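PDB 3DXI: putative aldolase from Bacteroides vulgatus ATCC 8482, which is of unproven function but has the parallel eight-stranded barrel of the TIM-barrel clan and belongs to the HMGL-like family. Local coordinates for residues N253-T256 and T257-L261; Y273-S276 and G277-I281. All coordinates share one frame; numbering follows the deposited sequence.

Interaction 1 of 2, residues N253-T256 and T257-L261; sequences NIIT and TFTPL
I254 and F258 sit one turn apart on helix 248-265, which follows the TIM barrel in the chain. The helix is kinked here: at P260 and L261 the backbone N lacks its bond to the turn before.

The F258 side chain can be followed outward. CB lies 3.8 Å from I255 O. CG stands anti to the carbonyl carbon (chi1 -77°), which turns the ring back along the helix toward I254. Ring atom CD2 then comes 3.3 Å from I254 O, which lies in the ring plane at its edge. Further out, CE2 meets I254 CD1 at 3.9 Å, with CG1 of the same isoleucine slightly farther. The two side chains lie side by side and point the same way. Both also pack on I219 and on helix 23-34, where I254 meets A32 and F258 meets I25 and Y29.

The backbone bonding becomes irregular below this pair. T257 N still makes a regular bond to N253 O. F258 N is shared between two weak bonds, to I254 O and to I255 O. T259 N bonds to T256 O, three residues back, at 3.1 Å. P260 has no N-H to offer, and its ring atom CD lies 3.3 Å from T256 O.

I255 faces elsewhere and packs on L271 of the second subunit. T256 OG1 bonds to G252 O, a turn earlier. The T259 hydroxyl follows the same habit. Its OG1 lies beside its own backbone N (chi1 -70°), which brings it over I255 O. There OG1 donates to I255 O at 2.9 Å, from above the carbonyl plane, with a C=O...OG1 angle of 119°.

Interaction 2 of 2, residues Y273-S276 and G277-I281; sequences YMLS and GANNI
A Schellman motif ends helix 271-278, with N280 as its C-prime residue at positive phi (44°). I281 N reaches back to S276 O at 2.8 Å, in the carbonyl plane and on a lone pair. Inside this loop, N280 N bonds to G277 O.

N279 adds a side-chain bond to the last turn. Its CG sits beside its own backbone N (chi1 -66°), which brings the amide back over the helix end. ND2 donates to L275 O at 2.9 Å, on a lone pair and nearly in the plane of the N279 amide. N279 N bonds to the same oxygen, so one residue grips L275 O twice.

Y273 O also has two donors. G277 N and S276 OG approach it from the same face of its plane. S276 OG lies between its own backbone N and carbonyl carbon (chi1 65°), where it can turn back to Y273 O at 3.0 Å.

L275 packs on F297 and I301 of helix 297-302, and on F248 of the second subunit. A water links the helix to the chain beyond the motif: it lies 2.7 Å from both S276 OG and I281 O and bridges them.

In the fold
Interactions 1 and 2 lie in series on consecutive helices, 248-265 and 271-278, both later in the chain than the last barrel strand, 214-217. Their centres are 28 Å apart, and their nearest atoms are about 13 Å apart, so they do not touch. Each centre is 19 to 20 Å from the centre of the chain. Residues 253-261 rest on helix 23-34 and are partly buried. Residues 273-281 are buried among helices 283-290 and 297-302. Both also meet the second subunit: I255 on its L271, and M274 on its E232. Interaction 1 spans a kink in a helix that carries on, whereas interaction 2 lies where one ends.

Interaction 1 of 2, residues N253-T256 and T257-L261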
# COMPACT_ATOMS: atom_id res chain seq x y z
N ASN A 253 9.52 2.66 -18.46
CA ASN A 253 10.75 3.38 -18.73
C ASN A 253 10.94 4.59 -17.82
O ASN A 253 12.06 4.87 -17.38
CB ASN A 253 10.81 3.84 -20.19
CG ASN A 253 10.92 2.68 -21.17
OD1 ASN A 253 11.41 1.61 -20.81
ND2 ASN A 253 10.47 2.90 -22.40
N ILE A 254 9.86 5.31 -17.51
CA ILE A 254 10.00 6.47 -16.66
C ILE A 254 10.27 6.03 -15.21
O ILE A 254 10.93 6.74 -14.46
CB ILE A 254 8.75 7.40 -16.74
CG1 ILE A 254 9.06 8.74 -16.07
CG2 ILE A 254 7.54 6.76 -16.09
CD1 ILE A 254 10.26 9.47 -16.68
N ILE A 255 9.78 4.85 -14.84
CA ILE A 255 10.03 4.32 -13.51
C ILE A 255 11.53 4.04 -13.43
O ILE A 255 12.19 4.38 -12.44
CB ILE A 255 9.26 3.01 -13.25
CG1 ILE A 255 7.77 3.30 -13.03
CG2 ILE A 255 9.88 2.26 -12.07
CD1 ILE A 255 6.92 2.06 -12.90
N THR A 256 12.06 3.42 -14.48
CA THR A 256 13.48 3.09 -14.54
C THR A 256 14.34 4.35 -14.44
O THR A 256 15.39 4.33 -13.81
CB THR A 256 13.84 2.35 -15.85
OG1 THR A 256 13.18 1.07 -15.86
CG2 THR A 256 15.34 2.14 -15.96
N THR A 257 13.89 5.43 -15.07
CA THR A 257 14.63 6.69 -15.02
C THR A 257 14.84 7.13 -13.57
O THR A 257 15.94 7.56 -13.19
CB THR A 257 13.87 7.81 -15.77
OG1 THR A 257 13.78 7.49 -17.17
CG2 THR A 257 14.60 9.14 -15.64
N PHE A 258 13.80 6.99 -12.75
CA PHE A 258 13.84 7.40 -11.35
C PHE A 258 14.33 6.34 -10.38
O PHE A 258 14.42 6.60 -9.17
CB PHE A 258 12.45 7.89 -10.93
CG PHE A 258 12.11 9.26 -11.43
CD1 PHE A 258 12.53 10.39 -10.73
CD2 PHE A 258 11.41 9.44 -12.62
CE1 PHE A 258 12.26 11.68 -11.21
CE2 PHE A 258 11.13 10.72 -13.11
CZ PHE A 258 11.56 11.84 -12.40
N THR A 259 14.67 5.16 -10.89
CA THR A 259 15.13 4.07 -10.04
C THR A 259 16.48 4.29 -9.35
O THR A 259 16.67 3.87 -8.21
CB THR A 259 15.10 2.74 -10.82
OG1 THR A 259 13.73 2.37 -11.03
CG2 THR A 259 15.80 1.62 -10.05
N PRO A 260 17.45 4.94 -10.03
CA PRO A 260 18.72 5.15 -9.33
C PRO A 260 18.52 6.02 -8.08
O PRO A 260 19.10 5.76 -7.03
CB PRO A 260 19.58 5.84 -10.38
CG PRO A 260 19.14 5.16 -11.64
CD PRO A 260 17.62 5.13 -11.48
N LEU A 261 17.68 7.04 -8.19
CA LEU A 261 17.40 7.91 -7.05
C LEU A 261 16.64 7.17 -5.95
O LEU A 261 16.88 7.39 -4.76
CB LEU A 261 16.61 9.14 -7.50
CG LEU A 261 17.46 10.17 -8.25
CD1 LEU A 261 16.56 11.18 -8.93
CD2 LEU A 261 18.42 10.85 -7.27

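Interaction 2 of 2, residues Y273-S276 and G277-I281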
# COMPACT_ATOMS: atom_id res chain seq x y z
N TYR A 273 6.99 5.88 10.14
CA TYR A 273 6.04 6.62 9.31
C TYR A 273 4.63 6.06 9.41
O TYR A 273 3.66 6.79 9.21
CB TYR A 273 6.50 6.67 7.85
CG TYR A 273 7.77 7.47 7.66
CD1 TYR A 273 7.97 8.64 8.39
CD2 TYR A 273 8.75 7.07 6.76
CE1 TYR A 273 9.13 9.40 8.23
CE2 TYR A 273 9.92 7.83 6.59
CZ TYR A 273 10.10 8.99 7.33
OH TYR A 273 11.23 9.76 7.17
N MSE A 274 4.51 4.78 9.72
CA MSE A 274 3.18 4.19 9.88
C MSE A 274 2.60 4.78 11.17
O MSE A 274 1.42 5.13 11.23
CB MSE A 274 3.26 2.67 10.04
CG MSE A 274 3.57 1.92 8.75
SE MSE A 274 4.04 0.07 9.05
CE MSE A 274 5.14 -0.25 7.49
N LEU A 275 3.44 4.87 12.20
CA LEU A 275 3.02 5.40 13.49
C LEU A 275 2.59 6.86 13.37
O LEU A 275 1.57 7.26 13.93
CB LEU A 275 4.14 5.26 14.52
CG LEU A 275 4.40 3.84 15.04
CD1 LEU A 275 5.72 3.78 15.78
CD2 LEU A 275 3.25 3.42 15.94
N SER A 276 3.36 7.66 12.64
CA SER A 276 3.02 9.07 12.47
C SER A 276 1.72 9.22 11.68
O SER A 276 0.90 10.08 11.97
CB SER A 276 4.14 9.83 11.77
OG SER A 276 4.35 9.39 10.43
N GLY A 277 1.53 8.36 10.69
CA GLY A 277 0.32 8.42 9.89
C GLY A 277 -0.94 8.09 10.66
O GLY A 277 -1.89 8.88 10.66
N ALA A 278 -0.95 6.95 11.33
CA ALA A 278 -2.12 6.50 12.09
C ALA A 278 -2.45 7.39 13.29
O ALA A 278 -3.59 7.41 13.75
CB ALA A 278 -1.92 5.06 12.56
N ASN A 279 -1.47 8.12 13.79
CA ASN A 279 -1.68 8.99 14.94
C ASN A 279 -1.60 10.48 14.59
O ASN A 279 -1.46 11.33 15.46
CB ASN A 279 -0.67 8.61 16.03
CG ASN A 279 -0.92 7.22 16.57
OD1 ASN A 279 -1.82 7.01 17.38
ND2 ASN A 279 -0.14 6.25 16.11
N ASN A 280 -1.71 10.77 13.30
CA ASN A 280 -1.66 12.14 12.81
C ASN A 280 -0.56 12.98 13.46
O ASN A 280 -0.83 13.99 14.12
CB ASN A 280 -3.02 12.81 13.02
CG ASN A 280 -4.14 12.05 12.35
OD1 ASN A 280 -3.99 11.57 11.23
ND2 ASN A 280 -5.27 11.93 13.04
N ILE A 281 0.67 12.53 13.27
CA ILE A 281 1.85 13.22 13.79
C ILE A 281 2.71 13.48 12.55
O ILE A 281 2.89 12.58 11.73
CB ILE A 281 2.66 12.32 14.73
CG1 ILE A 281 1.79 11.83 15.88
CG2 ILE A 281 3.86 13.08 15.27
CD1 ILE A 281 2.53 10.95 16.86
O HOH W 1 2.84 11.38 9.31